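Local coordinates for protein aquaporin AqpM (Methanothermobacter marburgensis str. Marburg, PDB 2F2B) that lets water move across the membrane in either direction under osmotic drive, with a transient rise in the initial glycerol flux, at residues T135-G140 / Y222-I227; G110-S115 / R202-Y207; G153-M158 / V234-T239. All coordinates share one frame; numbering follows the deposited sequence.

Contact 1. Residues T135-G140 / Y222-I227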
loop_
_atom_site.group_PDB
_atom_site.type_symbol
_atom_site.label_atom_id
_atom_site.label_comp_id
_atom_site.label_asym_id
_atom_site.label_seq_id
_atom_site.Cartn_x
_atom_site.Cartn_y
_atom_site.Cartn_z
ATOM N N THR A 135 14.426 17.745 5.908
ATOM C CA THR A 135 15.352 16.868 5.195
ATOM C C THR A 135 16.801 17.337 5.332
ATOM O O THR A 135 17.111 18.503 5.088
ATOM C CB THR A 135 15.015 16.801 3.687
ATOM O OG1 THR A 135 15.022 18.125 3.136
ATOM C CG2 THR A 135 13.637 16.173 3.470
ATOM N N ALA A 136 17.682 16.420 5.722
ATOM C CA ALA A 136 19.107 16.719 5.866
ATOM C C ALA A 136 19.892 15.425 5.698
ATOM O O ALA A 136 19.364 14.338 5.934
ATOM C CB ALA A 136 19.389 17.333 7.241
ATOM N N PRO A 137 21.164 15.519 5.275
ATOM C CA PRO A 137 21.956 14.300 5.104
ATOM C C PRO A 137 21.977 13.489 6.398
ATOM O O PRO A 137 22.126 14.046 7.488
ATOM C CB PRO A 137 23.340 14.835 4.730
ATOM C CG PRO A 137 23.023 16.108 4.007
ATOM C CD PRO A 137 21.935 16.710 4.874
ATOM N N PHE A 138 21.814 12.177 6.280
ATOM C CA PHE A 138 21.828 11.317 7.455
ATOM C C PHE A 138 23.265 11.049 7.908
ATOM O O PHE A 138 24.214 11.406 7.212
ATOM C CB PHE A 138 21.069 10.018 7.163
ATOM C CG PHE A 138 19.586 10.124 7.416
ATOM C CD1 PHE A 138 18.807 11.033 6.702
ATOM C CD2 PHE A 138 18.983 9.358 8.409
ATOM C CE1 PHE A 138 17.444 11.184 6.978
ATOM C CE2 PHE A 138 17.618 9.497 8.695
ATOM C CZ PHE A 138 16.849 10.412 7.979
ATOM N N PRO A 139 23.444 10.431 9.088
ATOM C CA PRO A 139 24.793 10.147 9.595
ATOM C C PRO A 139 25.710 9.424 8.613
ATOM O O PRO A 139 25.363 8.372 8.076
ATOM C CB PRO A 139 24.519 9.328 10.855
ATOM C CG PRO A 139 23.229 9.922 11.348
ATOM C CD PRO A 139 22.423 10.015 10.067
ATOM N N GLY A 140 26.887 9.999 8.383
ATOM C CA GLY A 140 27.843 9.391 7.472
ATOM C C GLY A 140 27.656 9.769 6.014
ATOM O O GLY A 140 28.498 9.451 5.176
ATOM N N TYR A 222 20.589 23.591 2.590
ATOM C CA TYR A 222 19.542 23.921 1.633
ATOM C C TYR A 222 19.911 23.829 0.150
ATOM O O TYR A 222 19.073 23.434 -0.661
ATOM C CB TYR A 222 18.943 25.302 1.946
ATOM C CG TYR A 222 17.615 25.543 1.254
ATOM C CD1 TYR A 222 16.566 24.628 1.384
ATOM C CD2 TYR A 222 17.415 26.660 0.438
ATOM C CE1 TYR A 222 15.357 24.813 0.714
ATOM C CE2 TYR A 222 16.207 26.855 -0.235
ATOM C CZ TYR A 222 15.185 25.925 -0.094
ATOM O OH TYR A 222 14.000 26.095 -0.772
ATOM N N SER A 223 21.144 24.178 -0.216
ATOM C CA SER A 223 21.543 24.110 -1.623
ATOM C C SER A 223 21.377 22.697 -2.191
ATOM O O SER A 223 21.112 22.523 -3.380
ATOM C CB SER A 223 22.994 24.587 -1.801
ATOM O OG SER A 223 23.891 23.821 -1.021
ATOM N N ILE A 224 21.534 21.690 -1.339
ATOM C CA ILE A 224 21.377 20.300 -1.763
ATOM C C ILE A 224 19.966 20.084 -2.303
ATOM O O ILE A 224 19.768 19.461 -3.347
ATOM C CB ILE A 224 21.565 19.329 -0.574
ATOM C CG1 ILE A 224 23.025 19.328 -0.122
ATOM C CG2 ILE A 224 21.099 17.921 -0.956
ATOM C CD1 ILE A 224 23.253 18.567 1.165
ATOM N N TYR A 225 18.996 20.622 -1.571
ATOM C CA TYR A 225 17.583 20.470 -1.891
ATOM C C TYR A 225 17.015 21.462 -2.895
ATOM O O TYR A 225 15.813 21.468 -3.169
ATOM C CB TYR A 225 16.806 20.482 -0.576
ATOM C CG TYR A 225 17.351 19.435 0.365
ATOM C CD1 TYR A 225 17.132 18.078 0.123
ATOM C CD2 TYR A 225 18.184 19.788 1.435
ATOM C CE1 TYR A 225 17.730 17.099 0.911
ATOM C CE2 TYR A 225 18.789 18.813 2.229
ATOM C CZ TYR A 225 18.558 17.471 1.959
ATOM O OH TYR A 225 19.163 16.499 2.717
ATOM N N VAL A 226 17.886 22.304 -3.438
ATOM C CA VAL A 226 17.486 23.259 -4.457
ATOM C C VAL A 226 18.121 22.771 -5.753
ATOM O O VAL A 226 17.430 22.489 -6.730
ATOM C CB VAL A 226 17.999 24.686 -4.151
ATOM C CG1 VAL A 226 17.655 25.618 -5.304
ATOM C CG2 VAL A 226 17.371 25.199 -2.864
ATOM N N ILE A 227 19.445 22.642 -5.740
ATOM C CA ILE A 227 20.182 22.199 -6.916
ATOM C C ILE A 227 19.868 20.753 -7.302
ATOM O O ILE A 227 19.614 20.462 -8.469
ATOM C CB ILE A 227 21.707 22.334 -6.695
ATOM C CG1 ILE A 227 22.056 23.780 -6.330
ATOM C CG2 ILE A 227 22.455 21.933 -7.960
ATOM C CD1 ILE A 227 23.520 23.993 -5.979
#

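Contact 2. Residues G110-S115 / R202-Y207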
loop_
_atom_site.group_PDB
_atom_site.type_symbol
_atom_site.label_atom_id
_atom_site.label_comp_id
_atom_site.label_asym_id
_atom_site.label_seq_id
_atom_site.Cartn_x
_atom_site.Cartn_y
_atom_site.Cartn_z
ATOM N N GLY A 110 3.037 28.073 0.906
ATOM C CA GLY A 110 2.197 26.968 1.335
ATOM C C GLY A 110 2.949 25.996 2.225
ATOM O O GLY A 110 2.415 25.511 3.224
ATOM N N ALA A 111 4.193 25.706 1.860
ATOM C CA ALA A 111 5.023 24.788 2.633
ATOM C C ALA A 111 5.301 25.352 4.022
ATOM O O ALA A 111 5.248 24.630 5.021
ATOM C CB ALA A 111 6.334 24.531 1.905
ATOM N N ALA A 112 5.604 26.644 4.086
ATOM C CA ALA A 112 5.883 27.287 5.365
ATOM C C ALA A 112 4.654 27.256 6.274
ATOM O O ALA A 112 4.765 26.968 7.464
ATOM C CB ALA A 112 6.335 28.735 5.139
ATOM N N PHE A 113 3.483 27.545 5.715
ATOM C CA PHE A 113 2.255 27.548 6.504
ATOM C C PHE A 113 1.862 26.123 6.910
ATOM O O PHE A 113 1.371 25.897 8.015
ATOM C CB PHE A 113 1.115 28.194 5.709
ATOM C CG PHE A 113 -0.051 28.625 6.557
ATOM C CD1 PHE A 113 -1.356 28.374 6.142
ATOM C CD2 PHE A 113 0.152 29.303 7.758
ATOM C CE1 PHE A 113 -2.446 28.788 6.912
ATOM C CE2 PHE A 113 -0.931 29.722 8.535
ATOM C CZ PHE A 113 -2.233 29.464 8.109
ATOM N N GLY A 114 2.076 25.164 6.013
ATOM C CA GLY A 114 1.738 23.785 6.329
ATOM C C GLY A 114 2.527 23.286 7.525
ATOM O O GLY A 114 1.983 22.635 8.423
ATOM N N SER A 115 3.819 23.597 7.537
ATOM C CA SER A 115 4.698 23.188 8.627
ATOM C C SER A 115 4.286 23.889 9.923
ATOM O O SER A 115 4.249 23.278 10.987
ATOM C CB SER A 115 6.151 23.540 8.283
ATOM O OG SER A 115 7.040 23.077 9.282
ATOM N N ARG A 202 9.196 21.785 -0.142
ATOM C CA ARG A 202 8.964 20.813 0.923
ATOM C C ARG A 202 10.091 20.845 1.957
ATOM O O ARG A 202 9.900 20.455 3.112
ATOM C CB ARG A 202 8.809 19.407 0.322
ATOM C CG ARG A 202 8.790 18.262 1.334
ATOM C CD ARG A 202 10.179 17.650 1.474
ATOM N NE ARG A 202 10.215 16.516 2.400
ATOM C CZ ARG A 202 10.337 16.624 3.718
ATOM N NH1 ARG A 202 10.432 17.819 4.285
ATOM N NH2 ARG A 202 10.382 15.536 4.476
ATOM N N THR A 203 11.266 21.311 1.544
ATOM C CA THR A 203 12.391 21.418 2.466
ATOM C C THR A 203 12.369 22.797 3.130
ATOM O O THR A 203 12.626 22.925 4.326
ATOM C CB THR A 203 13.745 21.217 1.744
ATOM O OG1 THR A 203 13.823 19.875 1.240
ATOM C CG2 THR A 203 14.904 21.449 2.712
ATOM N N PHE A 204 12.039 23.820 2.348
ATOM C CA PHE A 204 11.972 25.201 2.835
ATOM C C PHE A 204 11.054 25.389 4.049
ATOM O O PHE A 204 11.441 26.015 5.043
ATOM C CB PHE A 204 11.500 26.119 1.705
ATOM C CG PHE A 204 11.249 27.539 2.135
ATOM C CD1 PHE A 204 12.308 28.416 2.340
ATOM C CD2 PHE A 204 9.948 27.997 2.340
ATOM C CE1 PHE A 204 12.077 29.736 2.745
ATOM C CE2 PHE A 204 9.705 29.311 2.745
ATOM C CZ PHE A 204 10.774 30.181 2.947
ATOM N N GLY A 205 9.837 24.859 3.960
ATOM C CA GLY A 205 8.882 25.000 5.051
ATOM C C GLY A 205 9.410 24.550 6.401
ATOM O O GLY A 205 9.437 25.330 7.358
ATOM N N PRO A 206 9.815 23.279 6.519
ATOM C CA PRO A 206 10.345 22.746 7.776
ATOM C C PRO A 206 11.608 23.488 8.233
ATOM O O PRO A 206 11.793 23.730 9.424
ATOM C CB PRO A 206 10.615 21.283 7.435
ATOM C CG PRO A 206 9.512 20.975 6.463
ATOM C CD PRO A 206 9.540 22.189 5.563
ATOM N N TYR A 207 12.475 23.841 7.287
ATOM C CA TYR A 207 13.703 24.567 7.624
ATOM C C TYR A 207 13.363 25.886 8.311
ATOM O O TYR A 207 13.939 26.224 9.346
ATOM C CB TYR A 207 14.522 24.855 6.361
ATOM C CG TYR A 207 15.516 23.775 5.978
ATOM C CD1 TYR A 207 15.275 22.428 6.266
ATOM C CD2 TYR A 207 16.689 24.103 5.298
ATOM C CE1 TYR A 207 16.185 21.437 5.884
ATOM C CE2 TYR A 207 17.597 23.127 4.912
ATOM C CZ TYR A 207 17.344 21.798 5.205
ATOM O OH TYR A 207 18.251 20.839 4.818
#

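Contact 3. Residues G153-M158 / V234-T239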
loop_
_atom_site.group_PDB
_atom_site.type_symbol
_atom_site.label_atom_id
_atom_site.label_comp_id
_atom_site.label_asym_id
_atom_site.label_seq_id
_atom_site.Cartn_x
_atom_site.Cartn_y
_atom_site.Cartn_z
ATOM N N GLY A 153 16.598 10.704 -7.356
ATOM C CA GLY A 153 15.219 10.627 -6.904
ATOM C C GLY A 153 14.292 11.552 -7.674
ATOM O O GLY A 153 13.211 11.146 -8.098
ATOM N N THR A 154 14.706 12.800 -7.877
ATOM C CA THR A 154 13.851 13.738 -8.590
ATOM C C THR A 154 13.783 13.394 -10.077
ATOM O O THR A 154 12.801 13.710 -10.746
ATOM C CB THR A 154 14.330 15.193 -8.393
ATOM O OG1 THR A 154 14.560 15.431 -6.995
ATOM C CG2 THR A 154 13.257 16.167 -8.870
ATOM N N PHE A 155 14.824 12.741 -10.591
ATOM C CA PHE A 155 14.831 12.323 -11.988
ATOM C C PHE A 155 13.678 11.335 -12.188
ATOM O O PHE A 155 12.892 11.462 -13.129
ATOM C CB PHE A 155 16.161 11.641 -12.340
ATOM C CG PHE A 155 16.229 11.124 -13.753
ATOM C CD1 PHE A 155 16.735 11.919 -14.780
ATOM C CD2 PHE A 155 15.779 9.842 -14.059
ATOM C CE1 PHE A 155 16.792 11.442 -16.095
ATOM C CE2 PHE A 155 15.830 9.356 -15.371
ATOM C CZ PHE A 155 16.339 10.159 -16.388
ATOM N N LEU A 156 13.573 10.346 -11.302
ATOM C CA LEU A 156 12.494 9.363 -11.420
ATOM C C LEU A 156 11.133 10.040 -11.309
ATOM O O LEU A 156 10.223 9.759 -12.092
ATOM C CB LEU A 156 12.612 8.277 -10.343
ATOM C CG LEU A 156 11.459 7.261 -10.359
ATOM C CD1 LEU A 156 11.388 6.585 -11.726
ATOM C CD2 LEU A 156 11.653 6.222 -9.262
ATOM N N LEU A 157 10.990 10.930 -10.331
ATOM C CA LEU A 157 9.730 11.643 -10.148
ATOM C C LEU A 157 9.326 12.393 -11.415
ATOM O O LEU A 157 8.208 12.241 -11.907
ATOM C CB LEU A 157 9.837 12.639 -8.988
ATOM C CG LEU A 157 8.671 13.629 -8.836
ATOM C CD1 LEU A 157 7.353 12.871 -8.664
ATOM C CD2 LEU A 157 8.925 14.540 -7.642
ATOM N N MET A 158 10.241 13.195 -11.948
ATOM C CA MET A 158 9.940 13.991 -13.136
ATOM C C MET A 158 9.697 13.182 -14.411
ATOM O O MET A 158 8.803 13.514 -15.191
ATOM C CB MET A 158 11.055 15.010 -13.378
ATOM C CG MET A 158 10.699 16.104 -14.389
ATOM S SD MET A 158 9.407 17.243 -13.800
ATOM C CE MET A 158 8.393 17.378 -15.244
ATOM N N VAL A 234 15.120 18.704 -14.545
ATOM C CA VAL A 234 15.419 19.158 -15.894
ATOM C C VAL A 234 16.049 18.037 -16.714
ATOM O O VAL A 234 15.699 17.843 -17.875
ATOM C CB VAL A 234 16.343 20.397 -15.872
ATOM C CG1 VAL A 234 16.773 20.757 -17.290
ATOM C CG2 VAL A 234 15.600 21.572 -15.246
ATOM N N LEU A 235 16.967 17.287 -16.108
ATOM C CA LEU A 235 17.602 16.178 -16.814
ATOM C C LEU A 235 16.556 15.162 -17.273
ATOM O O LEU A 235 16.644 14.632 -18.381
ATOM C CB LEU A 235 18.636 15.483 -15.919
ATOM C CG LEU A 235 19.933 16.246 -15.617
ATOM C CD1 LEU A 235 20.822 15.406 -14.707
ATOM C CD2 LEU A 235 20.660 16.562 -16.917
ATOM N N ALA A 236 15.566 14.896 -16.424
ATOM C CA ALA A 236 14.505 13.941 -16.754
ATOM C C ALA A 236 13.607 14.469 -17.868
ATOM O O ALA A 236 13.239 13.732 -18.786
ATOM C CB ALA A 236 13.663 13.636 -15.505
ATOM N N ALA A 237 13.248 15.744 -17.781
ATOM C CA ALA A 237 12.391 16.356 -18.790
ATOM C C ALA A 237 13.078 16.310 -20.155
ATOM O O ALA A 237 12.461 15.947 -21.155
ATOM C CB ALA A 237 12.073 17.799 -18.402
ATOM N N LEU A 238 14.360 16.670 -20.186
ATOM C CA LEU A 238 15.126 16.663 -21.431
ATOM C C LEU A 238 15.308 15.248 -21.980
ATOM O O LEU A 238 15.279 15.035 -23.193
ATOM C CB LEU A 238 16.493 17.316 -21.207
ATOM C CG LEU A 238 16.448 18.820 -20.910
ATOM C CD1 LEU A 238 17.832 19.315 -20.538
ATOM C CD2 LEU A 238 15.919 19.564 -22.125
ATOM N N THR A 239 15.494 14.287 -21.081
ATOM C CA THR A 239 15.665 12.892 -21.467
ATOM C C THR A 239 14.376 12.352 -22.085
ATOM O O THR A 239 14.405 11.678 -23.113
ATOM C CB THR A 239 16.039 12.017 -20.249
ATOM O OG1 THR A 239 17.307 12.435 -19.733
ATOM C CG2 THR A 239 16.118 10.549 -20.644
#

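Contact 1. Residues T135-G140 / Y222-I227
Thr135 and Tyr225 face each other with their CA atoms 8.3 Å apart, an irregular loop meeting the first turn of helix 224-243, so the tyrosine ring has to bridge most of the gap. Tyr225 reaches across with CG beside its backbone N and anti to the carbonyl carbon (chi1 -54°), and the side chains of Tyr225 and Thr135 run antiparallel alongside each other. Thr135 covers one face of the ring: OG1 sits 3.5 Å above the plane, over the centre, and CB makes a CH-pi contact at 4.2 Å from the ring centroid. CG2 of Ile224 lies over the opposite face, holding the ring between the two residues. This is the extracellular end of the aquaporin bundle, where the loop leading into helix 143-166 packs beside the half-helix 200-214 of the second NPA motif. Thr135 OG1 is hydrogen-bonded to Thr203 of that half-helix, so the hydroxyl is fixed over the ring by a bond to a third element. Farther along, the phenol oxygen packs against the loop backbone, with Tyr225 OH 3.2 Å from Ala136 CA and 3.5 Å from Pro137 CD; its hydrogen bond goes to the carbonyl of Ser194. Beside it Pro137 CG and the end of the isoleucine chain reach toward each other, Pro137 CG standing 3.8 Å from Ile224 CD1, an apolar contact close to the phenol end of Tyr225.

Contact 2. Residues G110-S115 / R202-Y207
The half-helix that follows the second NPA motif, 200-214, leans here against helix 100-122, with Gly205 set directly over Ala112. The two short segments run in broadly the same direction, crossing at -45°, and their axes approach to 7.3 Å. Such closeness depends on how little side chain lies between them: Gly205 CA is 3.8 Å from Ala112 CA and 3.7 Å from the carbonyl oxygen of Ala111, backbone resting on backbone. Ala111 points its methyl group at the half-helix, and CB comes 4.1 Å from Gly205 N. On the next turn, the side chain of Ser115 extends toward the half-helix with OG anti to its backbone N (chi1 -176°), which carries the hydroxyl to 3.6 Å from Pro206 CA while CB stays beside the Gly205 carbonyl. Pro206 kinks the half-helix, since its ring nitrogen cannot bond to the turn before, and its CB points away from helix 100-122. In the aquaporin fold the two NPA half-helices enter the membrane from opposite sides, and the residue right after this NPA is the arginine that in the family contributes to the narrow selectivity filter. Here it is Arg202, one turn before Pro206; its side chain leads away from helix 100-122, NH2 is hydrogen-bonded to Gly133 O, and a bound glycerol, probably from the crystallisation liquor, lies about 5 Å from the side chain. Its backbone N is hydrogen-bonded to Asn199 OD1. To one side of the glycine contact, the Phe204 ring swings back toward helix 100-122, and CE2 meets the methyl group of Ala112 obliquely at 4.2 Å.

Contact 3. Residues G153-M158 / V234-T239
Phe155 carries its CG anti to the backbone N (chi1 177°), beside the carbonyl carbon, and this turns a side chain that leaves its helix obliquely into one that leans over Ala236. Met158, one turn on, also has CG anti to its N; chi1 places CG against Ala236 beside CB, and the chain then bends at the next two torsions. Ala236 is the common target. Its methyl group lies over one face of the Phe155 ring in a CH-pi contact, CB standing 4.0 Å from the ring centroid and 27° off the ring normal. The same CB is 3.3 Å from the Phe155 carbonyl oxygen and 3.6 Å from Met158 CB, a small methyl group lodged between Phe155 and Met158. The segments of helices 143-166 and 224-243 can therefore come close: their axes approach to 7.9 Å and cross at -41°, two transmembrane helices of the aquaporin bundle running in roughly the same direction. Thr239 approaches the phenylalanine differently. Its hydroxyl lies at the ring's edge, in plane, with OG1 3.8 Å from Phe155 CE1, and the two side chains cross at about a right angle. That hydroxyl is already committed, since OG1 donates to the carbonyl O of Leu235 at 2.7 Å, from the opposite face of the carbonyl plane to the backbone N of Thr239. Outward, Phe155 and Thr239 both pack on Ile13 of a second subunit, while inward Met158 touches Leu89 of the first NPA half-helix. With the threonine's proton spent on its own helix, the cohesion between the segments rests on van der Waals and CH-pi contact, consistent with close packing inside a membrane helix bundle, beside a subunit boundary.

Overall arrangement
Contacts 1 and 2 adjoin at the extracellular side of the channel, their centres 15 Å apart. Thr135 O is 2.6 Å from Tyr207 OH, a probable hydrogen bond, and Thr135 CG2 packs 3.3 Å from Arg202 CZ, so this loop lies against the half-helix of contact 2 next to the probable selectivity-filter arginine, near which the glycerol is bound. Contact 3 shares helix 224-243 with contact 1 but lies farther along it toward the cytoplasm, centres 18 Å and nearest atoms about 7 Å apart. Contacts 2 and 3 fall on opposite sides of the chain's centre, 23 Å between their centres; contact 3 alone reaches another subunit of the tetramer.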